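Long-range contacts in ActII protein (Streptomyces coelicolor, PDB 2OPT), which probably binds regulatory DNA as a TetR-family transcriptional repressor, here crystallised without ligand: residues E66-P70 with R116-L120; G124-L130 with L212-A216; V61-V65 with M89-H93; L54-I60 with R103-N109; F141-E145 with R200-L205. All coordinates share one frame; numbering follows the deposited sequence. Where two conformers were deposited one is given.

Interaction 1 (E66-P70 with R116-L120)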
# COMPACT_ATOMS: atom_id res chain seq x y z
N GLU A 66 -17.61 11.02 -0.91
CA GLU A 66 -18.38 11.72 -1.88
C GLU A 66 -17.49 11.99 -3.12
O GLU A 66 -16.44 12.61 -3.03
CB GLU A 66 -19.04 12.95 -1.22
CG GLU A 66 -20.62 13.01 -1.39
CD GLU A 66 -21.43 12.15 -0.40
OE1 GLU A 66 -21.99 11.10 -0.80
OE2 GLU A 66 -21.52 12.53 0.78
N VAL A 67 -17.91 11.43 -4.25
CA VAL A 67 -17.26 11.59 -5.52
C VAL A 67 -18.10 12.61 -6.27
O VAL A 67 -19.30 12.40 -6.48
CB VAL A 67 -17.19 10.26 -6.32
CG1 VAL A 67 -16.37 10.46 -7.55
CG2 VAL A 67 -16.59 9.15 -5.44
N PRO A 68 -17.51 13.76 -6.62
CA PRO A 68 -18.34 14.80 -7.22
C PRO A 68 -18.72 14.51 -8.65
O PRO A 68 -18.05 13.72 -9.37
CB PRO A 68 -17.45 16.03 -7.14
CG PRO A 68 -16.06 15.46 -7.22
CD PRO A 68 -16.12 14.23 -6.40
N GLU A 69 -19.82 15.11 -9.08
CA GLU A 69 -20.18 15.10 -10.50
C GLU A 69 -19.13 15.95 -11.23
O GLU A 69 -18.74 17.00 -10.71
CB GLU A 69 -21.57 15.71 -10.65
CG GLU A 69 -22.31 15.23 -11.91
CD GLU A 69 -22.54 13.68 -11.93
OE1 GLU A 69 -22.80 13.07 -10.88
OE2 GLU A 69 -22.51 13.09 -13.03
N PRO A 70 -18.65 15.50 -12.40
CA PRO A 70 -17.57 16.28 -13.04
C PRO A 70 -17.92 17.77 -13.33
O PRO A 70 -18.98 18.05 -13.85
CB PRO A 70 -17.33 15.51 -14.35
CG PRO A 70 -17.71 14.11 -13.99
CD PRO A 70 -18.91 14.25 -13.15
N ARG A 116 -18.79 6.44 -10.37
CA ARG A 116 -18.59 7.85 -10.32
C ARG A 116 -17.11 8.23 -10.41
O ARG A 116 -16.76 9.18 -11.13
CB ARG A 116 -19.22 8.38 -9.01
CG ARG A 116 -20.77 8.18 -9.03
CD ARG A 116 -21.42 8.68 -7.74
NE ARG A 116 -21.25 10.13 -7.65
CZ ARG A 116 -22.00 11.02 -8.30
NH1 ARG A 116 -22.99 10.63 -9.13
NH2 ARG A 116 -21.74 12.34 -8.13
N THR A 117 -16.24 7.48 -9.73
CA THR A 117 -14.80 7.70 -9.82
C THR A 117 -14.34 7.59 -11.27
O THR A 117 -13.67 8.48 -11.81
CB THR A 117 -14.04 6.66 -8.95
OG1 THR A 117 -14.33 6.88 -7.56
CG2 THR A 117 -12.50 6.78 -9.15
N MET A 118 -14.69 6.50 -11.92
CA MET A 118 -14.27 6.34 -13.28
C MET A 118 -14.89 7.40 -14.18
O MET A 118 -14.24 7.86 -15.10
CB MET A 118 -14.67 4.96 -13.78
CG MET A 118 -13.87 3.87 -13.09
SD MET A 118 -12.08 4.06 -13.33
CE MET A 118 -11.49 3.24 -11.87
N ASN A 119 -16.15 7.77 -13.94
CA ASN A 119 -16.73 8.86 -14.68
C ASN A 119 -15.82 10.08 -14.57
O ASN A 119 -15.52 10.73 -15.59
CB ASN A 119 -18.17 9.17 -14.23
CG ASN A 119 -18.96 9.91 -15.29
OD1 ASN A 119 -18.95 9.55 -16.46
ND2 ASN A 119 -19.68 10.93 -14.88
N LEU A 120 -15.39 10.42 -13.35
CA LEU A 120 -14.58 11.64 -13.14
C LEU A 120 -13.23 11.54 -13.85
O LEU A 120 -12.77 12.49 -14.49
CB LEU A 120 -14.32 11.86 -11.66
CG LEU A 120 -13.62 13.17 -11.18
CD1 LEU A 120 -14.28 14.43 -11.73
CD2 LEU A 120 -13.53 13.23 -9.65
O HOH W 1 -18.29 11.63 -10.88
O HOH W 2 -20.74 10.96 -12.04
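Arg116 reaches from its helix to the loop 66-70 and grips the carbonyl oxygen of Val67 side-on. NE and NH2 both donate to that one atom, at 3.2 Å from NE and 2.9 Å from NH2 to Val67 O. The oxygen lies close to the guanidinium plane, so both N-H groups can aim at it. The chain of Arg116 is straight as far as CD and then bends (chi3 65°), which turns the guanidinium toward the loop backbone. Glu69 adds the charge partner. Its OE1 sits 3.0 Å from Arg116 NH1 in a salt bridge whose hydrogen bonds are weak, with carboxylate and guanidinium planes 58° apart. A lysine in place of Arg116 would probably lose the paired grip on the Val67 carbonyl, even if it kept some attraction to Glu69.

Beside these polar contacts lie apolar ones. Val67 CG1 rests on the helix backbone, 3.7 Å from Thr117 N. Leu120 sets one methyl against each proline: CD2 is 4.2 Å from Pro68 CG, and CD1 packs against Pro70. One water donates to both Pro68 O and Arg116 O. A second accepts from Asn119 ND2 and donates weakly to Glu69 OE2, while Asn119 OD1 bonds to Asn184 of the second subunit.

The loop that joins helix 50-61 to helix 75-92 is thus laid along helix 108-123. Helix 75-92 touches both segments: Gln78 meets Pro68 and Leu120, and Met82 meets Thr117.

Interaction 2 (G124-L130 with L212-A216); sequences GGLHDEL and LLAGA
Leu130 packs on Leu212 and on the backbone at Gly215 and Ala216, meeting them with every atom beyond CB. CB stays on its own side, over one face of the His127 ring, toward its rim. CG, placed anti to the backbone N (chi1 174°), comes 4.1 Å from Leu212 CD2. From there the branches part. CD1 meets that same methyl, Leu212 CD2, at 3.6 Å. CD2 settles on the helix backbone, 3.6 Å from Ala216 N and close to the carbonyl carbon of Gly215. A CB on Gly215 would come tight against this methyl. An alanine at Leu130 would probably leave a gap against Leu212 and Ala216 and take the apolar cover from the backbone at Gly215.

Leu126 works beside it from the turn before the helix. Its CD1 touches Ala216 CB at 3.8 Å, and its CD2 lies 4.2 Å from Leu212 CD2. The contact between the two segments is therefore apolar.

It joins the start of helix 128-150, with His127 at the N-cap position, to the C-terminal part of helix 197-219. Trp75 of helix 75-92 packs on Leu126 and Leu213. The second subunit closes in on Leu130 with its Ile207.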
# COMPACT_ATOMS: atom_id res chain seq x y z
N GLY A 124 -11.57 13.68 -17.49
CA GLY A 124 -10.34 14.43 -17.63
C GLY A 124 -9.49 14.03 -18.82
O GLY A 124 -8.33 14.44 -18.92
N GLY A 125 -10.05 13.23 -19.72
CA GLY A 125 -9.37 12.83 -20.92
C GLY A 125 -8.41 11.69 -20.78
O GLY A 125 -7.65 11.43 -21.71
N LEU A 126 -8.42 10.99 -19.64
CA LEU A 126 -7.59 9.80 -19.46
C LEU A 126 -8.09 8.60 -20.32
O LEU A 126 -9.28 8.22 -20.22
CB LEU A 126 -7.58 9.40 -17.95
CG LEU A 126 -6.66 10.14 -16.97
CD1 LEU A 126 -6.86 11.63 -17.04
CD2 LEU A 126 -6.87 9.66 -15.54
N HIS A 127 -7.20 8.00 -21.11
CA HIS A 127 -7.54 6.83 -21.91
C HIS A 127 -7.84 5.68 -20.99
O HIS A 127 -7.51 5.74 -19.79
CB HIS A 127 -6.43 6.45 -22.94
CG HIS A 127 -5.10 6.11 -22.33
ND1 HIS A 127 -4.12 7.06 -22.11
CD2 HIS A 127 -4.56 4.93 -21.95
CE1 HIS A 127 -3.05 6.48 -21.59
NE2 HIS A 127 -3.29 5.19 -21.49
N ASP A 128 -8.50 4.64 -21.52
CA ASP A 128 -9.11 3.58 -20.72
C ASP A 128 -8.16 2.98 -19.67
O ASP A 128 -8.54 2.84 -18.53
CB ASP A 128 -9.62 2.45 -21.63
CG ASP A 128 -10.81 2.86 -22.50
OD1 ASP A 128 -11.30 4.00 -22.39
OD2 ASP A 128 -11.26 2.01 -23.30
N GLU A 129 -6.94 2.58 -20.07
CA GLU A 129 -6.02 1.91 -19.13
C GLU A 129 -5.55 2.85 -18.05
O GLU A 129 -5.32 2.42 -16.94
CB GLU A 129 -4.78 1.34 -19.82
CG GLU A 129 -5.03 -0.04 -20.47
CD GLU A 129 -3.73 -0.75 -20.88
OE1 GLU A 129 -2.61 -0.14 -20.76
OE2 GLU A 129 -3.84 -1.94 -21.33
N LEU A 130 -5.31 4.10 -18.40
CA LEU A 130 -4.79 5.11 -17.46
C LEU A 130 -5.88 5.49 -16.45
O LEU A 130 -5.65 5.79 -15.23
CB LEU A 130 -4.31 6.35 -18.24
CG LEU A 130 -3.85 7.60 -17.44
CD1 LEU A 130 -2.61 7.25 -16.69
CD2 LEU A 130 -3.49 8.72 -18.40
N LEU A 212 -0.77 11.57 -13.76
CA LEU A 212 -1.97 11.23 -14.54
C LEU A 212 -2.25 12.22 -15.68
O LEU A 212 -2.42 11.81 -16.84
CB LEU A 212 -3.22 11.11 -13.63
CG LEU A 212 -3.28 9.88 -12.71
CD1 LEU A 212 -4.48 10.02 -11.71
CD2 LEU A 212 -3.38 8.58 -13.47
N LEU A 213 -2.23 13.52 -15.36
CA LEU A 213 -2.37 14.54 -16.38
C LEU A 213 -1.23 14.44 -17.39
O LEU A 213 -1.45 14.64 -18.58
CB LEU A 213 -2.35 15.92 -15.76
CG LEU A 213 -3.63 16.27 -15.02
CD1 LEU A 213 -3.45 17.53 -14.22
CD2 LEU A 213 -4.81 16.38 -16.04
N ALA A 214 -0.02 14.14 -16.93
CA ALA A 214 1.11 14.04 -17.84
C ALA A 214 0.88 12.92 -18.83
O ALA A 214 1.18 13.07 -20.00
CB ALA A 214 2.42 13.81 -17.09
N GLY A 215 0.37 11.80 -18.35
CA GLY A 215 0.06 10.65 -19.17
C GLY A 215 -1.10 10.88 -20.12
O GLY A 215 -1.13 10.28 -21.19
N ALA A 216 -2.08 11.70 -19.72
CA ALA A 216 -3.23 12.00 -20.57
C ALA A 216 -2.81 12.97 -21.68
O ALA A 216 -3.29 12.86 -22.81
CB ALA A 216 -4.39 12.59 -19.76

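Interaction 3 (V61-V65 with M89-H93)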
# COMPACT_ATOMS: atom_id res chain seq x y z
N VAL A 61 -19.70 1.99 5.12
CA VAL A 61 -19.01 3.25 5.41
C VAL A 61 -18.69 4.03 4.09
O VAL A 61 -18.44 5.21 4.12
CB VAL A 61 -17.68 2.96 6.16
CG1 VAL A 61 -17.98 2.43 7.51
CG2 VAL A 61 -16.81 1.89 5.40
N LEU A 62 -18.64 3.33 2.96
CA LEU A 62 -18.34 3.94 1.66
C LEU A 62 -19.39 4.92 1.21
O LEU A 62 -19.15 5.72 0.31
CB LEU A 62 -18.20 2.88 0.59
CG LEU A 62 -16.94 2.01 0.74
CD1 LEU A 62 -16.81 0.99 -0.45
CD2 LEU A 62 -15.72 2.92 0.74
N THR A 63 -20.56 4.86 1.85
CA THR A 63 -21.55 5.88 1.69
C THR A 63 -20.95 7.23 2.02
O THR A 63 -21.41 8.23 1.50
CB THR A 63 -22.80 5.64 2.60
OG1 THR A 63 -23.88 6.37 2.03
CG2 THR A 63 -22.61 6.16 4.03
N GLU A 64 -19.93 7.25 2.90
CA GLU A 64 -19.29 8.51 3.37
C GLU A 64 -18.39 9.21 2.36
O GLU A 64 -17.99 10.36 2.54
CB GLU A 64 -18.45 8.22 4.63
CG GLU A 64 -19.24 7.61 5.79
CD GLU A 64 -18.44 7.50 7.11
OE1 GLU A 64 -17.36 8.11 7.26
OE2 GLU A 64 -18.94 6.82 8.01
N VAL A 65 -18.02 8.49 1.32
CA VAL A 65 -17.08 9.00 0.35
C VAL A 65 -17.85 9.73 -0.76
O VAL A 65 -18.66 9.12 -1.49
CB VAL A 65 -16.28 7.88 -0.33
CG1 VAL A 65 -15.37 8.48 -1.42
CG2 VAL A 65 -15.50 7.10 0.72
N MET A 89 -12.88 9.18 5.67
CA MET A 89 -13.68 8.02 6.06
C MET A 89 -12.84 7.06 6.89
O MET A 89 -13.24 6.65 7.94
CB MET A 89 -14.23 7.31 4.81
CG MET A 89 -14.99 6.02 5.10
SD MET A 89 -15.04 4.94 3.66
CE MET A 89 -13.37 4.30 3.56
N PHE A 90 -11.67 6.68 6.37
CA PHE A 90 -10.69 5.85 7.10
C PHE A 90 -10.32 6.44 8.48
O PHE A 90 -10.31 5.73 9.47
CB PHE A 90 -9.43 5.70 6.28
CG PHE A 90 -9.59 4.71 5.12
CD1 PHE A 90 -10.12 3.45 5.35
CD2 PHE A 90 -9.24 5.05 3.83
CE1 PHE A 90 -10.26 2.52 4.28
CE2 PHE A 90 -9.39 4.14 2.77
CZ PHE A 90 -9.90 2.90 3.01
N LEU A 91 -10.09 7.74 8.53
CA LEU A 91 -9.73 8.43 9.78
C LEU A 91 -10.87 8.41 10.79
O LEU A 91 -10.63 8.51 12.01
CB LEU A 91 -9.24 9.87 9.52
CG LEU A 91 -7.90 9.98 8.77
CD1 LEU A 91 -7.39 11.40 8.69
CD2 LEU A 91 -6.84 9.10 9.37
N ALA A 92 -12.09 8.28 10.29
CA ALA A 92 -13.28 8.23 11.13
C ALA A 92 -13.47 6.82 11.74
O ALA A 92 -14.11 6.68 12.77
CB ALA A 92 -14.48 8.61 10.31
N HIS A 93 -12.90 5.80 11.10
CA HIS A 93 -13.24 4.40 11.39
C HIS A 93 -12.04 3.55 11.69
O HIS A 93 -11.32 3.08 10.77
CB HIS A 93 -14.13 3.76 10.28
CG HIS A 93 -15.43 4.48 10.07
ND1 HIS A 93 -16.46 4.41 10.98
CD2 HIS A 93 -15.85 5.32 9.09
CE1 HIS A 93 -17.46 5.16 10.57
NE2 HIS A 93 -17.12 5.73 9.44
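Glu64 and His93 come from opposite directions, a carboxylate oxygen meeting the ring edge in a short hydrogen bond. His93 NE2 donates to Glu64 OE2 at 2.6 Å, with an N-H...O angle of 157°. That oxygen lies near the ring plane but is met on its syn side, somewhat out of the carboxylate plane. The carboxylate and ring planes are 52° apart. Beyond CG the Glu64 chain is extended (chi2 -172°), which carries the carboxylate to the ring edge.

Val61 slides past His93 in the opposite sense and covers one face of the ring. Its CG1 stands 3.9 Å from the His93 ring centroid, almost on the ring normal, in a CH-pi contact. The imidazole is thus held at its edge and on a face. Its other nitrogen, ND1, is bonded to Asp20 of helix 8-22, so carboxylates at both nitrogens would probably favour a protonated ring.

In one of its two modelled conformers Met89 points its sulfur into the turn 61-65. SD lies 3.4 Å from Val61 O, 3.6 Å from Leu62 CD2 and 3.7 Å from Val65 CG2. Val61 crosses the Met89 chain at about a right angle, its CG2 3.9 Å from SD.

The contact places the end of helix 75-92 against the chain leaving helix 50-61. Leu96 of helix 96-100 touches both Val61 and Met89, and Leu16 of helix 8-22 packs on Val61 and His93.

Interaction 4 (L54-I60 with R103-N109)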
# COMPACT_ATOMS: atom_id res chain seq x y z
N LEU A 54 -17.64 -8.52 7.55
CA LEU A 54 -16.66 -7.48 7.29
C LEU A 54 -16.82 -6.89 5.88
O LEU A 54 -16.62 -5.70 5.70
CB LEU A 54 -15.24 -8.03 7.53
CG LEU A 54 -14.91 -8.28 9.01
CD1 LEU A 54 -13.49 -8.82 9.10
CD2 LEU A 54 -15.09 -7.01 9.86
N ASP A 55 -17.16 -7.71 4.87
CA ASP A 55 -17.41 -7.19 3.50
C ASP A 55 -18.53 -6.17 3.62
O ASP A 55 -18.54 -5.14 2.92
CB ASP A 55 -17.91 -8.32 2.57
CG ASP A 55 -16.80 -9.31 2.15
OD1 ASP A 55 -15.62 -8.95 2.15
OD2 ASP A 55 -17.13 -10.45 1.69
N LEU A 56 -19.51 -6.45 4.48
CA LEU A 56 -20.68 -5.57 4.59
C LEU A 56 -20.38 -4.26 5.32
O LEU A 56 -20.97 -3.21 5.02
CB LEU A 56 -21.83 -6.32 5.28
CG LEU A 56 -22.50 -7.49 4.53
CD1 LEU A 56 -23.52 -8.15 5.46
CD2 LEU A 56 -23.18 -7.04 3.28
N VAL A 57 -19.54 -4.36 6.35
CA VAL A 57 -19.11 -3.22 7.16
C VAL A 57 -18.29 -2.34 6.20
O VAL A 57 -18.46 -1.13 6.15
CB VAL A 57 -18.28 -3.70 8.35
CG1 VAL A 57 -17.60 -2.54 9.04
CG2 VAL A 57 -19.15 -4.45 9.39
N PHE A 58 -17.43 -2.96 5.39
CA PHE A 58 -16.68 -2.18 4.43
C PHE A 58 -17.59 -1.39 3.49
O PHE A 58 -17.37 -0.20 3.27
CB PHE A 58 -15.70 -3.09 3.65
CG PHE A 58 -14.82 -2.36 2.64
CD1 PHE A 58 -14.31 -1.10 2.90
CD2 PHE A 58 -14.47 -2.98 1.44
CE1 PHE A 58 -13.50 -0.44 1.98
CE2 PHE A 58 -13.66 -2.35 0.52
CZ PHE A 58 -13.16 -1.08 0.79
N ASP A 59 -18.63 -2.03 2.94
CA ASP A 59 -19.47 -1.30 2.00
C ASP A 59 -20.28 -0.21 2.67
O ASP A 59 -20.53 0.85 2.07
CB ASP A 59 -20.40 -2.22 1.25
CG ASP A 59 -20.93 -1.57 0.00
OD1 ASP A 59 -20.12 -1.35 -0.92
OD2 ASP A 59 -22.11 -1.12 0.03
N ILE A 60 -20.69 -0.43 3.90
CA ILE A 60 -21.60 0.57 4.50
C ILE A 60 -20.98 1.96 4.75
O ILE A 60 -21.66 2.98 4.66
CB ILE A 60 -22.25 -0.01 5.76
CG1 ILE A 60 -23.65 0.60 5.89
CG2 ILE A 60 -21.36 0.23 7.04
CD1 ILE A 60 -24.49 -0.14 6.87
N ARG A 103 -9.72 -6.10 0.09
CA ARG A 103 -11.08 -6.19 -0.42
C ARG A 103 -11.32 -5.30 -1.66
O ARG A 103 -10.67 -4.26 -1.81
CB ARG A 103 -12.08 -5.83 0.69
CG ARG A 103 -12.16 -6.90 1.79
CD ARG A 103 -13.21 -6.55 2.86
NE ARG A 103 -13.68 -7.80 3.48
CZ ARG A 103 -13.04 -8.48 4.44
NH1 ARG A 103 -11.90 -8.01 4.95
NH2 ARG A 103 -13.55 -9.60 4.90
N VAL A 104 -12.23 -5.73 -2.54
CA VAL A 104 -12.62 -4.94 -3.71
C VAL A 104 -13.96 -4.28 -3.37
O VAL A 104 -14.89 -4.96 -2.98
CB VAL A 104 -12.73 -5.84 -5.01
CG1 VAL A 104 -13.41 -5.09 -6.16
CG2 VAL A 104 -11.33 -6.37 -5.44
N PRO A 105 -14.03 -2.94 -3.43
CA PRO A 105 -15.26 -2.28 -3.02
C PRO A 105 -16.32 -2.41 -4.12
O PRO A 105 -16.59 -1.46 -4.84
CB PRO A 105 -14.83 -0.81 -2.78
CG PRO A 105 -13.55 -0.62 -3.55
CD PRO A 105 -12.97 -1.99 -3.86
N LEU A 106 -16.89 -3.60 -4.24
CA LEU A 106 -17.97 -3.85 -5.18
C LEU A 106 -19.26 -4.36 -4.51
O LEU A 106 -19.98 -5.19 -5.07
CB LEU A 106 -17.51 -4.83 -6.26
CG LEU A 106 -17.10 -4.30 -7.65
CD1 LEU A 106 -16.96 -2.76 -7.79
CD2 LEU A 106 -15.82 -4.97 -8.06
N GLY A 107 -19.55 -3.88 -3.30
CA GLY A 107 -20.92 -3.92 -2.84
C GLY A 107 -21.62 -2.68 -3.41
O GLY A 107 -21.03 -1.92 -4.18
N PRO A 108 -22.86 -2.43 -2.98
CA PRO A 108 -23.71 -1.33 -3.43
C PRO A 108 -23.01 -0.01 -3.40
O PRO A 108 -22.90 0.64 -4.42
CB PRO A 108 -24.83 -1.33 -2.40
CG PRO A 108 -24.85 -2.73 -1.82
CD PRO A 108 -23.51 -3.31 -1.98
N ASN A 109 -22.55 0.43 -2.24
CA ASN A 109 -21.94 1.75 -2.15
C ASN A 109 -20.62 1.78 -2.92
O ASN A 109 -20.28 2.79 -3.56
CB ASN A 109 -21.73 2.16 -0.71
CG ASN A 109 -23.00 2.46 -0.05
OD1 ASN A 109 -23.87 3.14 -0.61
ND2 ASN A 109 -23.17 1.92 1.14
O HOH W 3 -17.97 -2.56 -1.29
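The junction between the predicted DNA-binding region and the C-terminal domain of this TetR-like protein runs through this contact, where helix 50-61 meets the loop that leads into helix 108-123. Asp59 reaches the start of that helix. Its OD2 accepts from Asn109 N at 2.8 Å through the syn lone pair, and its OD1 accepts from Gly110 N. A water links OD1 to Gly107 N. The carboxylate therefore holds amides of the first helical turn, whose positive dipole end would probably stabilise its charge. Gly107 sits so close to Asp59 that a CB there would clash with the carboxylate carbon. Asn109 returns a bond: its ND2 donates to Asp59 O at 3.0 Å, from above the carbonyl plane.

At the other end Arg103 forms a salt bridge. Its NE meets Asp55 OD1 at 2.6 Å, on the anti side, with carboxylate and guanidinium planes 65° apart. Leu54 CB lies over one guanidinium face, toward its rim, 3.5 Å from Arg103 NH2, which bonds to Asp51 O. Arg103 NH1 is held by Ile99 O. Between the two polar ends Phe58, its CG anti to N (chi1 -178°), brings CE2 within 3.8 Å of Pro105 CB. Pro105 is the centre of an inverse gamma turn.

In TetR-family repressors the helix that follows the helix-turn-helix joins the two domains, and helix 50-61 has that place here.

Interaction 5 (F141-E145 with R200-L205)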
# COMPACT_ATOMS: atom_id res chain seq x y z
N PHE A 141 -3.10 4.26 -2.76
CA PHE A 141 -2.26 5.20 -2.10
C PHE A 141 -2.99 5.75 -0.87
O PHE A 141 -2.42 5.86 0.20
CB PHE A 141 -1.98 6.34 -3.09
CG PHE A 141 -1.60 7.64 -2.43
CD1 PHE A 141 -0.32 7.81 -1.88
CD2 PHE A 141 -2.53 8.68 -2.32
CE1 PHE A 141 0.02 9.03 -1.20
CE2 PHE A 141 -2.19 9.87 -1.68
CZ PHE A 141 -0.92 10.02 -1.10
N VAL A 142 -4.25 6.15 -1.06
CA VAL A 142 -5.05 6.68 0.05
C VAL A 142 -5.16 5.63 1.19
O VAL A 142 -5.00 5.95 2.38
CB VAL A 142 -6.45 7.08 -0.40
CG1 VAL A 142 -7.30 7.37 0.79
CG2 VAL A 142 -6.40 8.27 -1.34
N THR A 143 -5.43 4.38 0.82
CA THR A 143 -5.60 3.32 1.79
C THR A 143 -4.30 3.03 2.56
O THR A 143 -4.35 2.88 3.78
CB THR A 143 -6.15 2.04 1.10
OG1 THR A 143 -7.36 2.39 0.41
CG2 THR A 143 -6.48 0.92 2.17
N ALA A 144 -3.16 2.94 1.85
CA ALA A 144 -1.84 2.77 2.49
C ALA A 144 -1.52 3.89 3.46
O ALA A 144 -1.07 3.65 4.59
CB ALA A 144 -0.71 2.67 1.43
N GLU A 145 -1.68 5.13 3.02
CA GLU A 145 -1.46 6.27 3.92
C GLU A 145 -2.30 6.15 5.19
O GLU A 145 -1.81 6.33 6.28
CB GLU A 145 -1.76 7.59 3.23
CG GLU A 145 -0.70 8.05 2.22
CD GLU A 145 0.67 8.32 2.86
OE1 GLU A 145 0.71 8.88 3.98
OE2 GLU A 145 1.70 7.97 2.24
N ARG A 200 2.51 14.52 3.82
CA ARG A 200 2.75 13.33 2.96
C ARG A 200 1.54 13.10 2.08
O ARG A 200 1.64 13.01 0.89
CB ARG A 200 2.89 12.05 3.79
CG ARG A 200 4.10 11.91 4.67
CD ARG A 200 3.90 10.77 5.72
NE ARG A 200 3.72 9.46 5.09
CZ ARG A 200 4.72 8.76 4.55
NH1 ARG A 200 5.96 9.24 4.58
NH2 ARG A 200 4.48 7.58 3.98
N PHE A 201 0.36 13.08 2.67
CA PHE A 201 -0.84 12.91 1.86
C PHE A 201 -0.95 13.92 0.69
O PHE A 201 -1.25 13.54 -0.43
CB PHE A 201 -2.10 13.00 2.71
CG PHE A 201 -3.31 12.51 1.99
CD1 PHE A 201 -3.51 11.17 1.78
CD2 PHE A 201 -4.24 13.42 1.49
CE1 PHE A 201 -4.62 10.72 1.09
CE2 PHE A 201 -5.38 12.98 0.80
CZ PHE A 201 -5.57 11.65 0.61
N GLU A 202 -0.73 15.20 0.95
CA GLU A 202 -0.91 16.16 -0.12
C GLU A 202 0.17 16.05 -1.19
O GLU A 202 -0.14 16.06 -2.40
CB GLU A 202 -1.11 17.59 0.41
CG GLU A 202 -2.45 17.82 1.17
CD GLU A 202 -3.77 17.60 0.39
OE1 GLU A 202 -3.92 17.97 -0.82
OE2 GLU A 202 -4.70 17.08 1.03
N LEU A 203 1.43 15.84 -0.77
CA LEU A 203 2.50 15.61 -1.72
C LEU A 203 2.20 14.41 -2.61
O LEU A 203 2.35 14.51 -3.83
CB LEU A 203 3.85 15.33 -1.00
CG LEU A 203 4.70 16.52 -0.66
CD1 LEU A 203 5.93 16.12 0.20
CD2 LEU A 203 5.15 17.19 -1.97
N GLY A 204 1.83 13.27 -2.03
CA GLY A 204 1.57 12.07 -2.87
C GLY A 204 0.37 12.30 -3.79
O GLY A 204 0.35 11.84 -4.91
N LEU A 205 -0.68 12.97 -3.30
CA LEU A 205 -1.79 13.36 -4.17
C LEU A 205 -1.31 14.21 -5.38
O LEU A 205 -1.66 13.92 -6.49
CB LEU A 205 -2.84 14.15 -3.33
CG LEU A 205 -4.30 14.03 -3.64
CD1 LEU A 205 -4.68 12.59 -3.83
CD2 LEU A 205 -5.14 14.73 -2.48
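Phe141 points its ring across to helix 197-219 in the all-helical C-terminal domain of the TetR fold, where helices 128-150 and 197-219 run antiparallel. The axes of segments 141-145 and 200-205 come within 10.9 Å, at 163° between their directions. The end of the Phe141 ring lies against Gly204, with CZ 3.7 Å from Gly204 CA. A CB on Gly204 would clash with the ring, so the glycine permits this approach. Phe201 O lies at the ring edge, in its plane.

Phe201 lies nearly parallel to Phe141, with planes at 22°, but the two rings are slid so far apart that they barely overlap. Their touch is at the rims, Phe141 CE2 to Phe201 CE1 at 3.8 Å. Val142 CG2 meets the edge of the Phe201 ring, 3.9 Å from CE1. Leu205 CD1 adds a looser contact to Phe141 CE2. Helix 75-92 packs alongside, with Leu86 on Val142 and Cys83 on Leu205.

One turn further along, the contact becomes polar. The Glu145 chain folds at chi2 and brings its carboxylate round to form a salt bridge with Arg200. The two flat groups are 37° apart. Both are buried, and each has other partners. Glu145 OE2 bonds to the hydroxyl of Tyr133 of the second subunit, which also packs on Phe141. Arg200 NH2 makes a salt bridge to Glu148 and only a weak bond to Glu145 OE2. The straighter bond of the pair runs from Arg200 NE to the syn lone pair of Glu145 OE1, at 3.3 Å.

The first segments of interactions 4 and 3 adjoin, and both segments of interaction 3 lie between those of interaction 4. Their centres are 11 Å apart. They touch where Leu62 CD1 meets Pro105 CB at 3.6 Å. Interaction 1 takes up the same connecting chain directly after interaction 3 and shares helix 108-123 with interaction 4. Interaction 3 meets interaction 5 through Phe90 CE2, 3.6 Å from Thr143 OG1. Interactions 5 and 2 pair the same two helices, 128-150 and 197-219, at levels with centres 19 Å apart. All but interaction 3 touch the second subunit. The contacts thus run from the predicted DNA-binding side into the dimeric C-terminal domain.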